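SAP-like pentraxin (Limulus polyphemus, PDB 3FLP) probably acts as a calcium-dependent, sugar-binding lectin of the pentraxin family, assembled as a doubly stacked ring of seven subunits per layer. Local coordinates at residues 58-67 and 77-87. Residues are numbered along the deposited sequence; the frame is centred on the assembly and turned at random.
With CA (calcium ion), chain O.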
ATOM      1  N   GLN A  58      38.563  41.200 -18.773  1.00 18.90           N
ATOM      2  CA  GLN A  58      38.649  41.258 -17.316  1.00 16.95           C
ATOM      3  C   GLN A  58      38.912  39.888 -16.705  1.00 15.79           C
ATOM      4  O   GLN A  58      37.991  39.089 -16.538  1.00 15.35           O
ATOM      5  CB  GLN A  58      37.341  41.834 -16.753  1.00 15.61           C
ATOM      6  CG  GLN A  58      37.255  41.914 -15.229  1.00 15.85           C
ATOM      7  CD  GLN A  58      38.438  42.635 -14.614  1.00 15.35           C
ATOM      8  OE1 GLN A  58      39.462  42.024 -14.320  1.00 12.86           O
ATOM      9  NE2 GLN A  58      38.306  43.946 -14.431  1.00 15.65           N
ATOM     10  N   ASP A  59      40.167  39.623 -16.363  1.00 13.43           N
ATOM     11  CA  ASP A  59      40.526  38.337 -15.784  1.00 14.35           C
ATOM     12  C   ASP A  59      39.991  38.153 -14.362  1.00 13.76           C
ATOM     13  O   ASP A  59      39.957  37.034 -13.846  1.00 12.02           O
ATOM     14  CB  ASP A  59      42.055  38.141 -15.803  1.00 14.42           C
ATOM     15  CG  ASP A  59      42.809  39.177 -14.969  1.00 16.34           C
ATOM     16  OD1 ASP A  59      42.587  40.397 -15.160  1.00 16.66           O
ATOM     17  OD2 ASP A  59      43.646  38.767 -14.132  1.00 14.87           O
ATOM     18  N   ASN A  60      39.556  39.250 -13.747  1.00 11.92           N
ATOM     19  CA  ASN A  60      39.043  39.214 -12.382  1.00 11.22           C
ATOM     20  C   ASN A  60      37.564  39.606 -12.271  1.00  9.84           C
ATOM     21  O   ASN A  60      37.202  40.476 -11.483  1.00  9.30           O
ATOM     22  CB  ASN A  60      39.904  40.129 -11.498  1.00 11.49           C
ATOM     23  CG  ASN A  60      41.333  39.608 -11.323  1.00 12.65           C
ATOM     24  OD1 ASN A  60      41.806  38.773 -12.103  1.00 11.96           O
ATOM     25  ND2 ASN A  60      42.029  40.109 -10.301  1.00  8.48           N
ATOM     26  N   GLN A  61      36.715  38.957 -13.058  1.00  9.63           N
ATOM     27  CA  GLN A  61      35.284  39.249 -13.036  1.00 10.20           C
ATOM     28  C   GLN A  61      34.633  38.863 -11.709  1.00 10.31           C
ATOM     29  O   GLN A  61      33.862  39.630 -11.133  1.00 11.59           O
ATOM     30  CB  GLN A  61      34.581  38.518 -14.191  1.00  9.97           C
ATOM     31  CG  GLN A  61      34.720  39.210 -15.538  1.00  9.40           C
ATOM     32  CD  GLN A  61      33.782  40.405 -15.681  1.00 10.46           C
ATOM     33  OE1 GLN A  61      33.189  40.873 -14.705  1.00 11.42           O
ATOM     34  NE2 GLN A  61      33.646  40.903 -16.904  1.00 10.73           N
ATOM     35  N   PHE A  62      34.958  37.675 -11.219  1.00  9.76           N
ATOM     36  CA  PHE A  62      34.385  37.189  -9.971  1.00  9.13           C
ATOM     37  C   PHE A  62      35.341  36.152  -9.393  1.00  8.67           C
ATOM     38  O   PHE A  62      35.648  35.160 -10.047  1.00  7.82           O
ATOM     39  CB  PHE A  62      33.020  36.576 -10.269  1.00  8.07           C
ATOM     40  CG  PHE A  62      32.236  36.219  -9.054  1.00  6.44           C
ATOM     41  CD1 PHE A  62      32.489  35.039  -8.369  1.00  4.76           C
ATOM     42  CD2 PHE A  62      31.226  37.057  -8.599  1.00  4.90           C
ATOM     43  CE1 PHE A  62      31.744  34.695  -7.252  1.00  2.89           C
ATOM     44  CE2 PHE A  62      30.479  36.720  -7.485  1.00  4.02           C
ATOM     45  CZ  PHE A  62      30.741  35.537  -6.812  1.00  4.43           C
ATOM     46  N   ILE A  63      35.835  36.390  -8.183  1.00  8.42           N
ATOM     47  CA  ILE A  63      36.765  35.447  -7.579  1.00  9.04           C
ATOM     48  C   ILE A  63      36.512  35.258  -6.095  1.00  9.52           C
ATOM     49  O   ILE A  63      36.446  36.228  -5.333  1.00 10.32           O
ATOM     50  CB  ILE A  63      38.238  35.891  -7.748  1.00  9.83           C
ATOM     51  CG1 ILE A  63      38.352  36.987  -8.811  1.00 10.97           C
ATOM     52  CG2 ILE A  63      39.084  34.698  -8.157  1.00  7.91           C
ATOM     53  CD1 ILE A  63      39.749  37.547  -8.950  1.00 11.72           C
ATOM     54  N   THR A  64      36.371  34.002  -5.687  1.00  8.71           N
ATOM     55  CA  THR A  64      36.149  33.677  -4.283  1.00  8.39           C
ATOM     56  C   THR A  64      37.472  33.204  -3.700  1.00  8.79           C
ATOM     57  O   THR A  64      38.315  32.664  -4.411  1.00  9.74           O
ATOM     58  CB  THR A  64      35.112  32.543  -4.105  1.00  8.45           C
ATOM     59  OG1 THR A  64      35.589  31.360  -4.758  1.00  5.50           O
ATOM     60  CG2 THR A  64      33.756  32.953  -4.685  1.00  3.48           C
ATOM     61  N   SER A  65      37.644  33.403  -2.402  1.00  9.13           N
ATOM     62  CA  SER A  65      38.870  33.005  -1.739  1.00  9.38           C
ATOM     63  C   SER A  65      38.618  32.809  -0.257  1.00 10.60           C
ATOM     64  O   SER A  65      37.537  33.120   0.258  1.00  9.42           O
ATOM     65  CB  SER A  65      39.929  34.091  -1.914  1.00 10.16           C
ATOM     66  OG  SER A  65      39.459  35.322  -1.389  1.00 11.00           O
ATOM     67  N   MET A  66      39.630  32.301   0.432  1.00 10.14           N
ATOM     68  CA  MET A  66      39.520  32.081   1.864  1.00 11.39           C
ATOM     69  C   MET A  66      40.909  32.010   2.453  1.00 11.38           C
ATOM     70  O   MET A  66      41.896  31.854   1.737  1.00 12.30           O
ATOM     71  CB  MET A  66      38.817  30.750   2.165  1.00 11.18           C
ATOM     72  CG  MET A  66      39.684  29.522   1.835  1.00 10.79           C
ATOM     73  SD  MET A  66      39.153  27.975   2.636  1.00 12.12           S
ATOM     74  CE  MET A  66      40.062  28.066   4.186  1.00 11.47           C
ATOM     75  N   TYR A  67      40.969  32.140   3.767  1.00 11.96           N
ATOM     76  CA  TYR A  67      42.207  31.995   4.504  1.00 11.87           C
ATOM     77  C   TYR A  67      41.801  31.861   5.956  1.00 10.80           C
ATOM     78  O   TYR A  67      40.680  32.200   6.327  1.00  8.84           O
ATOM     79  CB  TYR A  67      43.175  33.162   4.256  1.00 12.56           C
ATOM     80  CG  TYR A  67      42.840  34.484   4.892  1.00 14.69           C
ATOM     81  CD1 TYR A  67      43.191  34.755   6.211  1.00 14.09           C
ATOM     82  CD2 TYR A  67      42.235  35.493   4.148  1.00 14.87           C
ATOM     83  CE1 TYR A  67      42.955  36.003   6.767  1.00 17.30           C
ATOM     84  CE2 TYR A  67      41.994  36.742   4.695  1.00 16.28           C
ATOM     85  CZ  TYR A  67      42.357  36.991   6.001  1.00 17.11           C
ATOM     86  OH  TYR A  67      42.114  38.234   6.537  1.00 22.08           O
ATOM     87  N   GLY A  77      36.573  35.600   1.308  1.00  9.31           N
ATOM     88  CA  GLY A  77      36.699  36.784   0.492  1.00  8.28           C
ATOM     89  C   GLY A  77      36.033  36.705  -0.862  1.00  8.68           C
ATOM     90  O   GLY A  77      35.794  35.624  -1.408  1.00  8.92           O
ATOM     91  N   LEU A  78      35.736  37.880  -1.403  1.00  7.86           N
ATOM     92  CA  LEU A  78      35.113  38.003  -2.702  1.00  8.25           C
ATOM     93  C   LEU A  78      35.696  39.207  -3.433  1.00  9.49           C
ATOM     94  O   LEU A  78      35.968  40.246  -2.828  1.00  9.93           O
ATOM     95  CB  LEU A  78      33.601  38.197  -2.552  1.00  7.30           C
ATOM     96  CG  LEU A  78      32.834  38.420  -3.866  1.00  8.23           C
ATOM     97  CD1 LEU A  78      32.965  37.178  -4.756  1.00  5.52           C
ATOM     98  CD2 LEU A  78      31.365  38.717  -3.571  1.00  4.89           C
ATOM     99  N   GLN A  79      35.895  39.057  -4.735  1.00  8.50           N
ATOM    100  CA  GLN A  79      36.395  40.138  -5.552  1.00  7.59           C
ATOM    101  C   GLN A  79      35.518  40.153  -6.799  1.00  7.50           C
ATOM    102  O   GLN A  79      35.291  39.111  -7.411  1.00  5.97           O
ATOM    103  CB  GLN A  79      37.874  39.915  -5.913  1.00  6.51           C
ATOM    104  CG  GLN A  79      38.369  40.842  -7.018  1.00  4.94           C
ATOM    105  CD  GLN A  79      39.877  40.794  -7.240  1.00  6.12           C
ATOM    106  OE1 GLN A  79      40.364  41.214  -8.292  1.00  6.74           O
ATOM    107  NE2 GLN A  79      40.620  40.303  -6.255  1.00  2.53           N
ATOM    108  N   VAL A  80      34.997  41.327  -7.143  1.00  7.75           N
ATOM    109  CA  VAL A  80      34.149  41.474  -8.324  1.00  8.17           C
ATOM    110  C   VAL A  80      34.662  42.614  -9.196  1.00  9.37           C
ATOM    111  O   VAL A  80      34.962  43.704  -8.710  1.00  8.66           O
ATOM    112  CB  VAL A  80      32.671  41.771  -7.950  1.00  7.41           C
ATOM    113  CG1 VAL A  80      31.839  41.944  -9.223  1.00  6.49           C
ATOM    114  CG2 VAL A  80      32.111  40.646  -7.097  1.00  4.69           C
ATOM    115  N   ASN A  81      34.760  42.345 -10.490  1.00 11.33           N
ATOM    116  CA  ASN A  81      35.235  43.322 -11.462  1.00 13.11           C
ATOM    117  C   ASN A  81      36.524  44.018 -11.019  1.00 13.34           C
ATOM    118  O   ASN A  81      36.609  45.244 -10.991  1.00 12.54           O
ATOM    119  CB  ASN A  81      34.147  44.362 -11.749  1.00 14.23           C
ATOM    120  CG  ASN A  81      34.383  45.101 -13.062  1.00 16.20           C
ATOM    121  OD1 ASN A  81      34.641  44.477 -14.091  1.00 16.10           O
ATOM    122  ND2 ASN A  81      34.281  46.433 -13.035  1.00 16.78           N
ATOM    123  N   ALA A  82      37.521  43.211 -10.671  1.00 12.88           N
ATOM    124  CA  ALA A  82      38.831  43.696 -10.239  1.00 12.74           C
ATOM    125  C   ALA A  82      38.822  44.641  -9.041  1.00 12.09           C
ATOM    126  O   ALA A  82      39.720  45.464  -8.888  1.00 10.37           O
ATOM    127  CB  ALA A  82      39.571  44.350 -11.419  1.00 12.35           C
ATOM    128  N   SER A  83      37.807  44.532  -8.195  1.00 11.44           N
ATOM    129  CA  SER A  83      37.749  45.352  -6.997  1.00 11.83           C
ATOM    130  C   SER A  83      38.791  44.760  -6.053  1.00 12.65           C
ATOM    131  O   SER A  83      39.437  43.763  -6.379  1.00 13.09           O
ATOM    132  CB  SER A  83      36.380  45.229  -6.336  1.00 12.98           C
ATOM    133  OG  SER A  83      36.196  43.917  -5.820  1.00 16.07           O
ATOM    134  N   SER A  84      38.966  45.367  -4.888  1.00 11.87           N
ATOM    135  CA  SER A  84      39.899  44.816  -3.919  1.00 11.39           C
ATOM    136  C   SER A  84      39.162  43.630  -3.295  1.00 11.88           C
ATOM    137  O   SER A  84      37.939  43.520  -3.424  1.00 10.44           O
ATOM    138  CB  SER A  84      40.240  45.863  -2.857  1.00  8.48           C
ATOM    139  OG  SER A  84      39.083  46.564  -2.443  1.00  6.76           O
ATOM    140  N   ASN A  85      39.890  42.731  -2.645  1.00 12.29           N
ATOM    141  CA  ASN A  85      39.248  41.590  -2.015  1.00 13.18           C
ATOM    142  C   ASN A  85      38.478  42.036  -0.779  1.00 13.65           C
ATOM    143  O   ASN A  85      39.018  42.732   0.077  1.00 15.28           O
ATOM    144  CB  ASN A  85      40.284  40.533  -1.631  1.00 11.48           C
ATOM    145  CG  ASN A  85      40.838  39.796  -2.837  1.00 11.87           C
ATOM    146  OD1 ASN A  85      40.086  39.189  -3.610  1.00  9.88           O
ATOM    147  ND2 ASN A  85      42.158  39.844  -3.005  1.00  9.66           N
ATOM    148  N   LYS A  86      37.210  41.651  -0.703  1.00 13.54           N
ATOM    149  CA  LYS A  86      36.375  42.000   0.441  1.00 13.88           C
ATOM    150  C   LYS A  86      36.276  40.750   1.317  1.00 14.44           C
ATOM    151  O   LYS A  86      35.894  39.676   0.843  1.00 13.31           O
ATOM    152  CB  LYS A  86      34.980  42.435  -0.021  1.00 13.76           C
ATOM    153  CG  LYS A  86      34.977  43.487  -1.127  1.00 13.67           C
ATOM    154  CD  LYS A  86      35.689  44.758  -0.695  1.00 16.03           C
ATOM    155  CE  LYS A  86      35.628  45.820  -1.786  1.00 18.18           C
ATOM    156  NZ  LYS A  86      36.304  47.074  -1.353  1.00 19.01           N
ATOM    157  N   TYR A  87      36.631  40.892   2.587  1.00 13.76           N
ATOM    158  CA  TYR A  87      36.603  39.769   3.509  1.00 14.93           C
ATOM    159  C   TYR A  87      35.562  39.883   4.615  1.00 14.21           C
ATOM    160  O   TYR A  87      35.324  40.960   5.157  1.00 14.08           O
ATOM    161  CB  TYR A  87      37.988  39.580   4.146  1.00 15.52           C
ATOM    162  CG  TYR A  87      39.030  39.039   3.192  1.00 16.15           C
ATOM    163  CD1 TYR A  87      39.011  37.702   2.804  1.00 16.10           C
ATOM    164  CD2 TYR A  87      40.017  39.869   2.655  1.00 16.29           C
ATOM    165  CE1 TYR A  87      39.948  37.200   1.905  1.00 17.60           C
ATOM    166  CE2 TYR A  87      40.958  39.375   1.751  1.00 17.12           C
ATOM    167  CZ  TYR A  87      40.914  38.038   1.383  1.00 18.04           C
ATOM    168  OH  TYR A  87      41.829  37.534   0.482  1.00 23.62           O
TER
HETATM  169 CA    CA O 301      43.810  37.562 -12.059  1.00 11.87          CA
HETATM  170  O   HOH W   1      44.852  38.963 -10.491  1.00  3.59           O
HETATM  171  O   HOH W   2      38.491  36.856  -3.200  1.00  1.00           O
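Asn60 splits its side-chain amide between a calcium ion and the neighbouring strand: OD1 binds the metal at 2.3 Å, while ND2 donates to Gln79 OE1 at 2.8 Å and to a calcium-bound water. The donor sits above the carbonyl plane of Gln79, and the two amides are turned 62° apart. In Gln79 a chi1 of 167° swings CG away from the backbone N, and the chain runs straight on beside Ile63, whose CD1 packs 3.7 Å from Gln79 CD. Gln79 NE2 donates to Asn85 OD1, so both ends of the amide are held and its rotation is fixed. Gln79 is thus a second-shell residue that probably helps orient Asn60. A water joins Asn85 OD1, Ser65 OG and Ile63 O on this same face. Beyond Ser65, the edge of Tyr67 meets the face of Tyr87, planes 76° apart, a T-shaped pair.

On the face of Phe62 and Leu78, Leu78 CD1 stands over the Phe62 ring, 3.7 Å from its centroid in a CH-pi contact, and Phe62 also touches Leu34 and Val36 of the opposing sheet. Ile63 and Gln79 exchange two backbone bonds, as do Ser65 and Gly77. The type I' turn Val80-Ser83, leading into strand 86-90, presents Ala82 N to Asn60 O at 2.9 Å. Strands 60-68 and 73-80 form an antiparallel hairpin of the pentraxin beta-sandwich, its open end bearing Asp59 and Asn60 of a calcium site completed by Glu145, Gln146, Asp147 and the water.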